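Local coordinates for protein translation initiation factor 4E (Ascaris suum, PDB 3M94) that binds the N2,N2,7-trimethylguanosine cap and, as a member of the eIF4E family, probably helps to recruit capped mRNAs for translation initiation, at residues E71-G76 / Y114-V119; W79-D84 / D93-E98; Y57-E62 / E98-I103. All coordinates share one frame; numbering follows the deposited sequence.

Contact 1: E71-G76 / Y114-V119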
ATOM      1  N   GLU A  71     -11.296 -10.292   8.107  1.00 30.34           N
ATOM      2  CA  GLU A  71     -10.930 -10.453   9.524  1.00 30.74           C
ATOM      3  C   GLU A  71      -9.551  -9.863   9.852  1.00 30.57           C
ATOM      4  O   GLU A  71      -9.297  -9.435  10.984  1.00 30.57           O
ATOM      5  CB  GLU A  71     -11.008 -11.927   9.955  1.00 31.07           C
ATOM      6  CG  GLU A  71      -9.890 -12.843   9.370  1.00 33.34           C
ATOM      7  CD  GLU A  71     -10.011 -14.314   9.791  1.00 34.67           C
ATOM      8  OE1 GLU A  71     -10.870 -14.639  10.639  1.00 36.26           O
ATOM      9  OE2 GLU A  71      -9.240 -15.151   9.271  1.00 35.64           O
ATOM     10  N   ASN A  72      -8.680  -9.823   8.846  1.00 30.13           N
ATOM     11  CA  ASN A  72      -7.345  -9.261   8.989  1.00 29.77           C
ATOM     12  C   ASN A  72      -7.314  -7.744   9.064  1.00 29.79           C
ATOM     13  O   ASN A  72      -6.348  -7.180   9.563  1.00 30.19           O
ATOM     14  CB  ASN A  72      -6.454  -9.743   7.844  1.00 29.65           C
ATOM     15  CG  ASN A  72      -6.248 -11.240   7.874  1.00 29.36           C
ATOM     16  OD1 ASN A  72      -5.413 -11.739   8.621  1.00 30.02           O
ATOM     17  ND2 ASN A  72      -7.016 -11.967   7.067  1.00 27.86           N
ATOM     18  N   ASN A  73      -8.365  -7.089   8.571  1.00 29.41           N
ATOM     19  CA  ASN A  73      -8.406  -5.620   8.485  1.00 28.94           C
ATOM     20  C   ASN A  73      -9.470  -4.990   9.377  1.00 28.96           C
ATOM     21  O   ASN A  73      -9.478  -3.766   9.573  1.00 29.37           O
ATOM     22  CB  ASN A  73      -8.676  -5.160   7.038  1.00 28.51           C
ATOM     23  CG  ASN A  73      -7.715  -5.758   6.030  1.00 27.60           C
ATOM     24  OD1 ASN A  73      -6.503  -5.708   6.210  1.00 28.25           O
ATOM     25  ND2 ASN A  73      -8.259  -6.315   4.951  1.00 23.96           N
ATOM     26  N   VAL A  74     -10.374  -5.821   9.896  1.00 28.55           N
ATOM     27  CA  VAL A  74     -11.577  -5.337  10.585  1.00 27.97           C
ATOM     28  C   VAL A  74     -11.264  -4.451  11.797  1.00 27.72           C
ATOM     29  O   VAL A  74     -11.978  -3.471  12.051  1.00 28.00           O
ATOM     30  CB  VAL A  74     -12.564  -6.505  10.929  1.00 27.83           C
ATOM     31  CG1 VAL A  74     -12.040  -7.384  12.071  1.00 27.94           C
ATOM     32  CG2 VAL A  74     -13.960  -5.975  11.234  1.00 28.14           C
ATOM     33  N   LYS A  75     -10.193  -4.788  12.522  1.00 27.12           N
ATOM     34  CA  LYS A  75      -9.754  -4.026  13.703  1.00 26.69           C
ATOM     35  C   LYS A  75      -8.530  -3.153  13.406  1.00 26.27           C
ATOM     36  O   LYS A  75      -7.886  -2.626  14.319  1.00 26.13           O
ATOM     37  CB  LYS A  75      -9.445  -4.977  14.860  1.00 20.00           C
ATOM     38  N   GLY A  76      -8.230  -2.989  12.120  1.00 25.74           N
ATOM     39  CA  GLY A  76      -7.014  -2.328  11.689  1.00 25.34           C
ATOM     40  C   GLY A  76      -7.211  -0.908  11.215  1.00 24.96           C
ATOM     41  O   GLY A  76      -8.214  -0.267  11.518  1.00 25.29           O
ATOM     42  N   TYR A 114       2.330  -7.127  11.216  1.00 17.61           N
ATOM     43  CA  TYR A 114       1.192  -6.212  11.329  1.00 17.68           C
ATOM     44  C   TYR A 114       0.746  -5.594  10.000  1.00 17.41           C
ATOM     45  O   TYR A 114      -0.324  -5.010   9.913  1.00 17.70           O
ATOM     46  CB  TYR A 114       1.481  -5.126  12.362  1.00 17.39           C
ATOM     47  CG  TYR A 114       1.532  -5.688  13.752  1.00 19.29           C
ATOM     48  CD1 TYR A 114       0.361  -5.870  14.482  1.00 19.83           C
ATOM     49  CD2 TYR A 114       2.749  -6.069  14.326  1.00 18.90           C
ATOM     50  CE1 TYR A 114       0.398  -6.398  15.770  1.00 23.19           C
ATOM     51  CE2 TYR A 114       2.798  -6.602  15.603  1.00 21.58           C
ATOM     52  CZ  TYR A 114       1.619  -6.760  16.317  1.00 22.47           C
ATOM     53  OH  TYR A 114       1.651  -7.288  17.568  1.00 24.96           O
ATOM     54  N   ILE A 115       1.564  -5.731   8.966  1.00 17.16           N
ATOM     55  CA  ILE A 115       1.230  -5.191   7.655  1.00 16.78           C
ATOM     56  C   ILE A 115       0.283  -6.115   6.874  1.00 16.97           C
ATOM     57  O   ILE A 115       0.567  -7.298   6.697  1.00 16.86           O
ATOM     58  CB  ILE A 115       2.525  -4.898   6.868  1.00 17.24           C
ATOM     59  CG1 ILE A 115       3.198  -3.662   7.478  1.00 16.94           C
ATOM     60  CG2 ILE A 115       2.244  -4.681   5.360  1.00 16.20           C
ATOM     61  CD1 ILE A 115       4.610  -3.564   7.164  1.00 18.27           C
ATOM     62  N   CYS A 116      -0.836  -5.569   6.403  1.00 16.59           N
ATOM     63  CA  CYS A 116      -1.764  -6.337   5.591  1.00 16.63           C
ATOM     64  C   CYS A 116      -1.500  -6.141   4.107  1.00 16.66           C
ATOM     65  O   CYS A 116      -1.451  -7.112   3.352  1.00 15.61           O
ATOM     66  CB  CYS A 116      -3.201  -5.950   5.907  1.00 16.85           C
ATOM     67  SG  CYS A 116      -3.559  -6.180   7.623  1.00 18.77           S
ATOM     68  N   GLY A 117      -1.348  -4.888   3.687  1.00 16.45           N
ATOM     69  CA  GLY A 117      -1.010  -4.610   2.303  1.00 17.17           C
ATOM     70  C   GLY A 117      -1.015  -3.140   1.972  1.00 17.49           C
ATOM     71  O   GLY A 117      -1.223  -2.301   2.853  1.00 18.77           O
ATOM     72  N   ALA A 118      -0.796  -2.829   0.699  1.00 17.13           N
ATOM     73  CA  ALA A 118      -0.785  -1.441   0.221  1.00 16.41           C
ATOM     74  C   ALA A 118      -1.906  -1.155  -0.776  1.00 16.41           C
ATOM     75  O   ALA A 118      -2.362  -2.056  -1.491  1.00 16.01           O
ATOM     76  CB  ALA A 118       0.543  -1.135  -0.422  1.00 16.02           C
ATOM     77  N   VAL A 119      -2.304   0.115  -0.853  1.00 16.07           N
ATOM     78  CA  VAL A 119      -3.369   0.536  -1.756  1.00 16.25           C
ATOM     79  C   VAL A 119      -3.021   1.859  -2.428  1.00 16.19           C
ATOM     80  O   VAL A 119      -2.616   2.827  -1.760  1.00 14.71           O
ATOM     81  CB  VAL A 119      -4.701   0.758  -0.992  1.00 16.04           C
ATOM     82  CG1 VAL A 119      -5.852   1.134  -1.960  1.00 17.35           C
ATOM     83  CG2 VAL A 119      -5.063  -0.458  -0.162  1.00 16.74           C
TER
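Asn73 and Cys116 meet end against flank: the amide carbonyl of the asparagine is aimed at the side of the CB-SG bond. Asn73 OD1 lies 3.3 Å from Cys116 SG and 3.3 Å from Cys116 CB. The approach is nearly straight on from the amide, with an angle of about 160° at OD1 between CG and the sulfur. At Cys116 it is broadside, about 75° at SG between CB and OD1. Asn72 meets the same sulfur differently. It offers its backbone carbonyl, with Asn72 O 3.5 Å from Cys116 SG, and this oxygen lies farther out, beyond the end of the CB-SG bond. The thiol group is thus bordered by two carbonyl oxygens from successive residues of the 71-76 loop. The CB of Cys116 points toward the loop, and a chi1 of -57°, with SG beside the backbone N, completes the reach; its main chain belongs to a classic beta bulge in which Cys116 and Gly117 both face Trp132. The CB of Asn73 does not itself head for the strand; the torsion about CA-CB swings the amide over to it. At the other end of that amide, ND2 donates to Met67 O and so fixes which way the group is flipped. The CB of Asn72 does point toward the strand, but its amide is taken up by Arg134 through OD1 and Asp70 through ND2. The loop is closed by a type I turn, in which Gly76 N donates to Asn73 O at 2.9 Å. Met67 lines the cap pocket, and the Asn73 side chain is about 7 Å from the bound cap analogue. Chemically, the contact sets a buried amide oxygen against a sulfur and a methylene while the amide nitrogen supports a pocket residue, consistent with Asn73 being a second-shell element of the cap site.

Contact 2: W79-D84 / D93-E98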
ATOM      1  N   TRP A  79      -2.041   3.925   7.252  1.00 22.35           N
ATOM      2  CA  TRP A  79      -1.298   5.162   7.043  1.00 22.00           C
ATOM      3  C   TRP A  79      -1.733   5.702   5.684  1.00 22.27           C
ATOM      4  O   TRP A  79      -1.704   4.965   4.693  1.00 21.87           O
ATOM      5  CB  TRP A  79       0.199   4.890   7.041  1.00 21.73           C
ATOM      6  CG  TRP A  79       0.755   4.822   8.425  1.00 21.01           C
ATOM      7  CD1 TRP A  79       1.122   3.704   9.106  1.00 19.38           C
ATOM      8  CD2 TRP A  79       0.964   5.925   9.312  1.00 20.14           C
ATOM      9  NE1 TRP A  79       1.570   4.040  10.361  1.00 20.27           N
ATOM     10  CE2 TRP A  79       1.473   5.402  10.514  1.00 19.99           C
ATOM     11  CE3 TRP A  79       0.779   7.313   9.201  1.00 18.14           C
ATOM     12  CZ2 TRP A  79       1.802   6.215  11.596  1.00 17.58           C
ATOM     13  CZ3 TRP A  79       1.104   8.113  10.278  1.00 15.91           C
ATOM     14  CH2 TRP A  79       1.610   7.565  11.455  1.00 17.21           C
ATOM     15  N   LEU A  80      -2.152   6.968   5.651  1.00 21.76           N
ATOM     16  CA  LEU A  80      -2.629   7.607   4.430  1.00 21.85           C
ATOM     17  C   LEU A  80      -1.652   8.674   3.941  1.00 22.03           C
ATOM     18  O   LEU A  80      -1.241   9.548   4.707  1.00 21.10           O
ATOM     19  CB  LEU A  80      -4.017   8.224   4.655  1.00 21.51           C
ATOM     20  CG  LEU A  80      -4.636   9.064   3.531  1.00 23.20           C
ATOM     21  CD1 LEU A  80      -4.994   8.209   2.307  1.00 21.25           C
ATOM     22  CD2 LEU A  80      -5.883   9.832   4.035  1.00 24.02           C
ATOM     23  N   VAL A  81      -1.273   8.577   2.668  1.00 22.51           N
ATOM     24  CA  VAL A  81      -0.441   9.592   2.018  1.00 23.22           C
ATOM     25  C   VAL A  81      -1.288  10.200   0.890  1.00 24.09           C
ATOM     26  O   VAL A  81      -1.649   9.497  -0.054  1.00 24.09           O
ATOM     27  CB  VAL A  81       0.823   8.983   1.361  1.00 23.24           C
ATOM     28  CG1 VAL A  81       1.760  10.080   0.874  1.00 23.32           C
ATOM     29  CG2 VAL A  81       1.554   8.012   2.301  1.00 22.62           C
ATOM     30  N   VAL A  82      -1.636  11.479   1.004  1.00 24.80           N
ATOM     31  CA  VAL A  82      -2.291  12.184  -0.106  1.00 25.71           C
ATOM     32  C   VAL A  82      -1.235  12.691  -1.085  1.00 25.94           C
ATOM     33  O   VAL A  82      -0.180  13.174  -0.684  1.00 26.15           O
ATOM     34  CB  VAL A  82      -3.257  13.331   0.356  1.00 25.96           C
ATOM     35  CG1 VAL A  82      -4.433  12.747   1.152  1.00 25.66           C
ATOM     36  CG2 VAL A  82      -2.522  14.416   1.167  1.00 26.72           C
ATOM     37  N   VAL A  83      -1.515  12.542  -2.374  1.00 26.07           N
ATOM     38  CA  VAL A  83      -0.601  12.994  -3.419  1.00 25.98           C
ATOM     39  C   VAL A  83      -1.262  14.214  -4.071  1.00 26.50           C
ATOM     40  O   VAL A  83      -2.366  14.108  -4.617  1.00 26.20           O
ATOM     41  CB  VAL A  83      -0.324  11.839  -4.427  1.00 26.23           C
ATOM     42  CG1 VAL A  83       0.670  12.240  -5.492  1.00 25.93           C
ATOM     43  CG2 VAL A  83       0.180  10.616  -3.690  1.00 24.93           C
ATOM     44  N   ASP A  84      -0.621  15.379  -3.962  1.00 26.97           N
ATOM     45  CA  ASP A  84      -1.163  16.605  -4.544  1.00 27.71           C
ATOM     46  C   ASP A  84      -1.462  16.372  -6.026  1.00 27.85           C
ATOM     47  O   ASP A  84      -0.632  15.816  -6.749  1.00 27.40           O
ATOM     48  CB  ASP A  84      -0.197  17.798  -4.347  1.00 28.09           C
ATOM     49  CG  ASP A  84      -0.801  19.155  -4.788  1.00 29.60           C
ATOM     50  OD1 ASP A  84      -1.900  19.192  -5.388  1.00 31.28           O
ATOM     51  OD2 ASP A  84      -0.168  20.209  -4.538  1.00 30.98           O
ATOM     52  N   ASP A  93       3.737   7.263  -9.166  1.00 20.17           N
ATOM     53  CA  ASP A  93       4.401   5.982  -9.472  1.00 20.51           C
ATOM     54  C   ASP A  93       5.601   5.680  -8.580  1.00 20.22           C
ATOM     55  O   ASP A  93       5.812   4.526  -8.195  1.00 19.71           O
ATOM     56  CB  ASP A  93       4.819   5.904 -10.940  1.00 20.55           C
ATOM     57  CG  ASP A  93       3.640   5.976 -11.882  1.00 21.98           C
ATOM     58  OD1 ASP A  93       2.497   5.697 -11.449  1.00 22.42           O
ATOM     59  OD2 ASP A  93       3.861   6.339 -13.058  1.00 25.40           O
ATOM     60  N   HIS A  94       6.375   6.713  -8.259  1.00 19.92           N
ATOM     61  CA  HIS A  94       7.516   6.579  -7.357  1.00 20.01           C
ATOM     62  C   HIS A  94       7.059   6.129  -5.964  1.00 19.65           C
ATOM     63  O   HIS A  94       7.576   5.158  -5.430  1.00 19.19           O
ATOM     64  CB  HIS A  94       8.289   7.899  -7.284  1.00 20.18           C
ATOM     65  CG  HIS A  94       9.514   7.842  -6.425  1.00 22.14           C
ATOM     66  ND1 HIS A  94      10.717   7.339  -6.875  1.00 24.38           N
ATOM     67  CD2 HIS A  94       9.731   8.252  -5.149  1.00 24.51           C
ATOM     68  CE1 HIS A  94      11.617   7.423  -5.909  1.00 24.97           C
ATOM     69  NE2 HIS A  94      11.044   7.970  -4.850  1.00 25.47           N
ATOM     70  N   TYR A  95       6.082   6.834  -5.391  1.00 19.24           N
ATOM     71  CA  TYR A  95       5.522   6.475  -4.088  1.00 18.68           C
ATOM     72  C   TYR A  95       5.029   5.022  -4.051  1.00 18.54           C
ATOM     73  O   TYR A  95       5.389   4.269  -3.151  1.00 18.30           O
ATOM     74  CB  TYR A  95       4.391   7.432  -3.706  1.00 18.40           C
ATOM     75  CG  TYR A  95       4.818   8.764  -3.086  1.00 19.11           C
ATOM     76  CD1 TYR A  95       3.857   9.662  -2.616  1.00 19.19           C
ATOM     77  CD2 TYR A  95       6.170   9.118  -2.949  1.00 19.09           C
ATOM     78  CE1 TYR A  95       4.219  10.893  -2.028  1.00 20.65           C
ATOM     79  CE2 TYR A  95       6.548  10.347  -2.354  1.00 19.72           C
ATOM     80  CZ  TYR A  95       5.558  11.231  -1.906  1.00 20.55           C
ATOM     81  OH  TYR A  95       5.900  12.439  -1.319  1.00 22.37           O
ATOM     82  N   TRP A  96       4.206   4.646  -5.034  1.00 17.99           N
ATOM     83  CA  TRP A  96       3.642   3.294  -5.131  1.00 17.53           C
ATOM     84  C   TRP A  96       4.712   2.209  -5.231  1.00 17.42           C
ATOM     85  O   TRP A  96       4.700   1.268  -4.452  1.00 18.20           O
ATOM     86  CB  TRP A  96       2.667   3.211  -6.308  1.00 17.15           C
ATOM     87  CG  TRP A  96       2.014   1.859  -6.532  1.00 16.00           C
ATOM     88  CD1 TRP A  96       2.047   1.138  -7.667  1.00 13.04           C
ATOM     89  CD2 TRP A  96       1.209   1.114  -5.598  1.00 14.51           C
ATOM     90  NE1 TRP A  96       1.313  -0.017  -7.516  1.00 16.01           N
ATOM     91  CE2 TRP A  96       0.783  -0.050  -6.255  1.00 14.95           C
ATOM     92  CE3 TRP A  96       0.807   1.325  -4.265  1.00 15.57           C
ATOM     93  CZ2 TRP A  96      -0.015  -1.028  -5.629  1.00 15.29           C
ATOM     94  CZ3 TRP A  96      -0.010   0.376  -3.653  1.00 14.97           C
ATOM     95  CH2 TRP A  96      -0.410  -0.791  -4.338  1.00 15.82           C
ATOM     96  N   LEU A  97       5.644   2.346  -6.168  1.00 17.52           N
ATOM     97  CA  LEU A  97       6.705   1.351  -6.337  1.00 16.92           C
ATOM     98  C   LEU A  97       7.612   1.247  -5.100  1.00 17.25           C
ATOM     99  O   LEU A  97       7.910   0.137  -4.658  1.00 16.88           O
ATOM    100  CB  LEU A  97       7.549   1.624  -7.595  1.00 16.59           C
ATOM    101  CG  LEU A  97       8.687   0.619  -7.882  1.00 16.19           C
ATOM    102  CD1 LEU A  97       8.199  -0.876  -7.915  1.00 13.34           C
ATOM    103  CD2 LEU A  97       9.402   0.971  -9.185  1.00 16.11           C
ATOM    104  N   GLU A  98       8.045   2.384  -4.540  1.00 16.62           N
ATOM    105  CA  GLU A  98       8.808   2.351  -3.279  1.00 17.08           C
ATOM    106  C   GLU A  98       8.063   1.608  -2.156  1.00 16.95           C
ATOM    107  O   GLU A  98       8.667   0.842  -1.409  1.00 17.12           O
ATOM    108  CB  GLU A  98       9.166   3.764  -2.789  1.00 17.80           C
ATOM    109  CG  GLU A  98      10.108   4.563  -3.707  1.00 20.27           C
ATOM    110  CD  GLU A  98      11.460   3.893  -3.930  1.00 23.27           C
ATOM    111  OE1 GLU A  98      12.015   3.319  -2.981  1.00 25.06           O
ATOM    112  OE2 GLU A  98      11.981   3.950  -5.060  1.00 27.49           O
TER
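The CB of Tyr95 already points at the strand, and a chi1 of -82°, with the ring beside the backbone N, carries the ring on to it. There Val81 and Val83 hold one and the same rotamer but meet it with different methyls. Val81 uses CG1, the branch trans to its main-chain nitrogen (chi1 -172°), and reaches Tyr95 CE1 at 3.9 Å. Val83 uses CG2 instead, 3.9 Å from Tyr95 CD1. The two methyls lie on opposite sides of the ring plane and meet the same CD1-CE1 side of the phenol obliquely. The two valines are alternate residues of one strand and point to the same side of the sheet, whereas the CB of Val82 between them points away. Even at the nearest backbone approach, Val83 CA is 9.0 Å from Tyr95 CA, so the tyrosine ring spans most of the gap. Ile155 adds to the packing round Val81 and Tyr95, and Leu153 of helix 139-153 packs on the Tyr95 side chain. This is the helix-on-sheet layer of the eIF4E fold, joining strand 77-83 to the helix that follows it. Its chemistry is purely apolar: methyl groups against aromatic carbons, held by dispersion and burial.

Contact 3: Y57-E62 / E98-I103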
ATOM      1  N   TYR A  57      -5.077  -0.040  -7.378  1.00 20.66           N
ATOM      2  CA  TYR A  57      -4.292  -1.268  -7.249  1.00 20.66           C
ATOM      3  C   TYR A  57      -4.205  -1.607  -5.770  1.00 20.82           C
ATOM      4  O   TYR A  57      -4.197  -0.699  -4.931  1.00 20.91           O
ATOM      5  CB  TYR A  57      -2.875  -1.088  -7.785  1.00 20.53           C
ATOM      6  CG  TYR A  57      -2.676  -1.164  -9.292  1.00 19.94           C
ATOM      7  CD1 TYR A  57      -1.910  -0.205  -9.954  1.00 20.64           C
ATOM      8  CD2 TYR A  57      -3.187  -2.213 -10.037  1.00 20.62           C
ATOM      9  CE1 TYR A  57      -1.680  -0.277 -11.334  1.00 17.93           C
ATOM     10  CE2 TYR A  57      -2.963  -2.304 -11.413  1.00 20.66           C
ATOM     11  CZ  TYR A  57      -2.219  -1.325 -12.049  1.00 20.11           C
ATOM     12  OH  TYR A  57      -1.989  -1.417 -13.398  1.00 20.00           O
ATOM     13  N   TYR A  58      -4.142  -2.903  -5.455  1.00 21.12           N
ATOM     14  CA  TYR A  58      -3.918  -3.379  -4.087  1.00 21.43           C
ATOM     15  C   TYR A  58      -2.825  -4.437  -4.133  1.00 21.32           C
ATOM     16  O   TYR A  58      -2.806  -5.269  -5.032  1.00 20.17           O
ATOM     17  CB  TYR A  58      -5.176  -4.010  -3.473  1.00 21.47           C
ATOM     18  CG  TYR A  58      -6.439  -3.163  -3.548  1.00 22.99           C
ATOM     19  CD1 TYR A  58      -6.887  -2.440  -2.446  1.00 23.69           C
ATOM     20  CD2 TYR A  58      -7.205  -3.120  -4.712  1.00 23.89           C
ATOM     21  CE1 TYR A  58      -8.056  -1.665  -2.503  1.00 25.25           C
ATOM     22  CE2 TYR A  58      -8.370  -2.344  -4.782  1.00 25.59           C
ATOM     23  CZ  TYR A  58      -8.785  -1.626  -3.676  1.00 24.57           C
ATOM     24  OH  TYR A  58      -9.925  -0.876  -3.754  1.00 27.79           O
ATOM     25  N   LEU A  59      -1.914  -4.392  -3.162  1.00 20.67           N
ATOM     26  CA  LEU A  59      -0.966  -5.476  -2.987  1.00 20.45           C
ATOM     27  C   LEU A  59      -1.087  -5.985  -1.564  1.00 20.52           C
ATOM     28  O   LEU A  59      -0.642  -5.307  -0.627  1.00 20.06           O
ATOM     29  CB  LEU A  59       0.482  -5.064  -3.279  1.00 19.90           C
ATOM     30  CG  LEU A  59       1.359  -6.333  -3.440  1.00 20.68           C
ATOM     31  CD1 LEU A  59       1.254  -6.917  -4.872  1.00 20.76           C
ATOM     32  CD2 LEU A  59       2.811  -6.082  -3.072  1.00 20.36           C
ATOM     33  N   PHE A  60      -1.699  -7.164  -1.408  1.00 19.77           N
ATOM     34  CA  PHE A  60      -1.968  -7.713  -0.085  1.00 19.02           C
ATOM     35  C   PHE A  60      -1.385  -9.103   0.070  1.00 19.40           C
ATOM     36  O   PHE A  60      -1.232  -9.847  -0.925  1.00 17.61           O
ATOM     37  CB  PHE A  60      -3.473  -7.734   0.211  1.00 19.22           C
ATOM     38  CG  PHE A  60      -4.015  -6.392   0.707  1.00 21.02           C
ATOM     39  CD1 PHE A  60      -3.959  -5.254  -0.108  1.00 21.30           C
ATOM     40  CD2 PHE A  60      -4.540  -6.267   1.992  1.00 18.66           C
ATOM     41  CE1 PHE A  60      -4.409  -4.029   0.341  1.00 19.40           C
ATOM     42  CE2 PHE A  60      -5.018  -5.040   2.441  1.00 18.30           C
ATOM     43  CZ  PHE A  60      -4.940  -3.920   1.618  1.00 19.64           C
ATOM     44  N   LYS A  61      -1.072  -9.454   1.321  1.00 18.19           N
ATOM     45  CA  LYS A  61      -0.610 -10.798   1.632  1.00 18.76           C
ATOM     46  C   LYS A  61      -1.652 -11.777   1.139  1.00 18.70           C
ATOM     47  O   LYS A  61      -2.851 -11.539   1.330  1.00 18.41           O
ATOM     48  CB  LYS A  61      -0.381 -10.962   3.148  1.00 18.19           C
ATOM     49  CG  LYS A  61       0.887 -10.287   3.654  1.00 19.73           C
ATOM     50  CD  LYS A  61       0.939 -10.292   5.185  1.00 21.12           C
ATOM     51  CE  LYS A  61       2.300  -9.878   5.697  1.00 21.91           C
ATOM     52  NZ  LYS A  61       2.231  -9.499   7.156  1.00 24.16           N
ATOM     53  N   GLU A  62      -1.215 -12.857   0.488  1.00 18.96           N
ATOM     54  CA  GLU A  62      -2.153 -13.865  -0.002  1.00 20.16           C
ATOM     55  C   GLU A  62      -3.088 -14.312   1.121  1.00 20.77           C
ATOM     56  O   GLU A  62      -2.631 -14.612   2.226  1.00 21.19           O
ATOM     57  CB  GLU A  62      -1.445 -15.092  -0.580  1.00 20.42           C
ATOM     58  CG  GLU A  62      -2.413 -16.063  -1.301  1.00 21.02           C
ATOM     59  CD  GLU A  62      -1.717 -17.277  -1.887  1.00 24.29           C
ATOM     60  OE1 GLU A  62      -0.646 -17.680  -1.372  1.00 24.35           O
ATOM     61  OE2 GLU A  62      -2.244 -17.845  -2.872  1.00 26.17           O
ATOM     62  N   GLU A  98       8.045   2.384  -4.540  1.00 16.62           N
ATOM     63  CA  GLU A  98       8.808   2.351  -3.279  1.00 17.08           C
ATOM     64  C   GLU A  98       8.063   1.608  -2.156  1.00 16.95           C
ATOM     65  O   GLU A  98       8.667   0.842  -1.409  1.00 17.12           O
ATOM     66  CB  GLU A  98       9.166   3.764  -2.789  1.00 17.80           C
ATOM     67  CG  GLU A  98      10.108   4.563  -3.707  1.00 20.27           C
ATOM     68  CD  GLU A  98      11.460   3.893  -3.930  1.00 23.27           C
ATOM     69  OE1 GLU A  98      12.015   3.319  -2.981  1.00 25.06           O
ATOM     70  OE2 GLU A  98      11.981   3.950  -5.060  1.00 27.49           O
ATOM     71  N   LEU A  99       6.757   1.838  -2.035  1.00 16.53           N
ATOM     72  CA  LEU A  99       5.981   1.136  -1.012  1.00 16.60           C
ATOM     73  C   LEU A  99       5.927  -0.375  -1.267  1.00 16.56           C
ATOM     74  O   LEU A  99       6.071  -1.160  -0.334  1.00 16.45           O
ATOM     75  CB  LEU A  99       4.574   1.731  -0.871  1.00 16.23           C
ATOM     76  CG  LEU A  99       3.676   1.138   0.210  1.00 17.22           C
ATOM     77  CD1 LEU A  99       4.375   1.109   1.575  1.00 17.25           C
ATOM     78  CD2 LEU A  99       2.382   1.953   0.295  1.00 17.49           C
ATOM     79  N   LEU A 100       5.744  -0.780  -2.524  1.00 16.89           N
ATOM     80  CA  LEU A 100       5.731  -2.197  -2.865  1.00 16.95           C
ATOM     81  C   LEU A 100       7.078  -2.867  -2.535  1.00 17.14           C
ATOM     82  O   LEU A 100       7.109  -3.958  -1.955  1.00 17.54           O
ATOM     83  CB  LEU A 100       5.401  -2.403  -4.350  1.00 16.83           C
ATOM     84  CG  LEU A 100       4.010  -1.956  -4.844  1.00 17.65           C
ATOM     85  CD1 LEU A 100       3.790  -2.409  -6.251  1.00 16.98           C
ATOM     86  CD2 LEU A 100       2.838  -2.413  -3.948  1.00 17.56           C
ATOM     87  N   MET A 101       8.175  -2.229  -2.916  1.00 16.26           N
ATOM     88  CA  MET A 101       9.507  -2.779  -2.621  1.00 16.89           C
ATOM     89  C   MET A 101       9.764  -2.877  -1.109  1.00 16.41           C
ATOM     90  O   MET A 101      10.340  -3.866  -0.641  1.00 16.25           O
ATOM     91  CB  MET A 101      10.592  -1.952  -3.292  1.00 16.80           C
ATOM     92  CG  MET A 101      10.591  -2.126  -4.800  1.00 18.64           C
ATOM     93  SD  MET A 101      12.039  -1.422  -5.576  1.00 18.86           S
ATOM     94  CE  MET A 101      11.800   0.328  -5.249  1.00 17.33           C
ATOM     95  N   ALA A 102       9.322  -1.858  -0.370  1.00 15.51           N
ATOM     96  CA  ALA A 102       9.485  -1.835   1.093  1.00 15.21           C
ATOM     97  C   ALA A 102       8.705  -2.985   1.722  1.00 14.54           C
ATOM     98  O   ALA A 102       9.239  -3.677   2.558  1.00 13.83           O
ATOM     99  CB  ALA A 102       9.065  -0.491   1.684  1.00 14.47           C
ATOM    100  N   ILE A 103       7.475  -3.232   1.272  1.00 15.12           N
ATOM    101  CA  ILE A 103       6.719  -4.350   1.829  1.00 16.23           C
ATOM    102  C   ILE A 103       7.189  -5.757   1.442  1.00 15.61           C
ATOM    103  O   ILE A 103       7.400  -6.573   2.336  1.00 15.79           O
ATOM    104  CB  ILE A 103       5.167  -4.202   1.745  1.00 17.46           C
ATOM    105  CG1 ILE A 103       4.627  -4.465   0.340  1.00 19.08           C
ATOM    106  CG2 ILE A 103       4.722  -2.842   2.342  1.00 17.41           C
ATOM    107  CD1 ILE A 103       3.072  -4.281   0.224  1.00 23.34           C
TER
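Lys61 NZ is gripped by two backbone carbonyls, Gly112 O and Ile115 O. Lys61 follows Leu59 by two residues, and it is Leu59 that meets Leu100 and Ile103 of the helix. Leu59 is itself fixed in the sheet, since its carbonyl oxygen accepts a bond from the backbone N of Ala118. On the side facing the helix, Leu100 sends one methyl across Leu59: Leu100 CD2 packs against Leu59 CB at 3.6 Å and Leu59 CD2 at 3.8 Å. Ile103, one helical turn on, runs alongside in the opposite sense, bringing its CD1 to 3.8 Å from Leu59 CD2. That reach follows from the torsions of Ile103, whose CG1 stands between the backbone N and the carbonyl carbon (chi1 76°) and whose chain is then extended to CD1. The same Ile103 CD1 methyl lies 3.9 Å from Leu59 O. Trp9 of strand 4-14 and Phe108 also touch Ile103. The neighbouring Tyr58 and Phe60 turn their CB atoms away from the helix, and Tyr58 packs on Trp22 of the cap pocket, so successive residues of this strand serve the two faces of the sheet. Leu59 thus joins sheet to helix by burying its side chain against two residues a turn apart, Leu100 and Ile103, while the directional bonds of its backbone run to the neighbouring strand.

Contacts 2 and 3 place helix 88-104 across the sheet and share Glu98; their centres are about 12 Å apart. Trp96 lies between them: Trp96 CZ2 is 3.6 Å from Tyr57 CB, and Trp96 CZ3 is 3.6 Å from Ala118 CB, which brings the helix onto strand 115-121 of contact 1. The centre of contact 1 is about 12 Å from that of contact 3 and about 18 Å from that of contact 2, and its strand neighbours 56-61 in the sheet. The Asn73 side chain of contact 1 is nearer the cap analogue than the Val83 side chain of contact 2, which is about 12 Å from it.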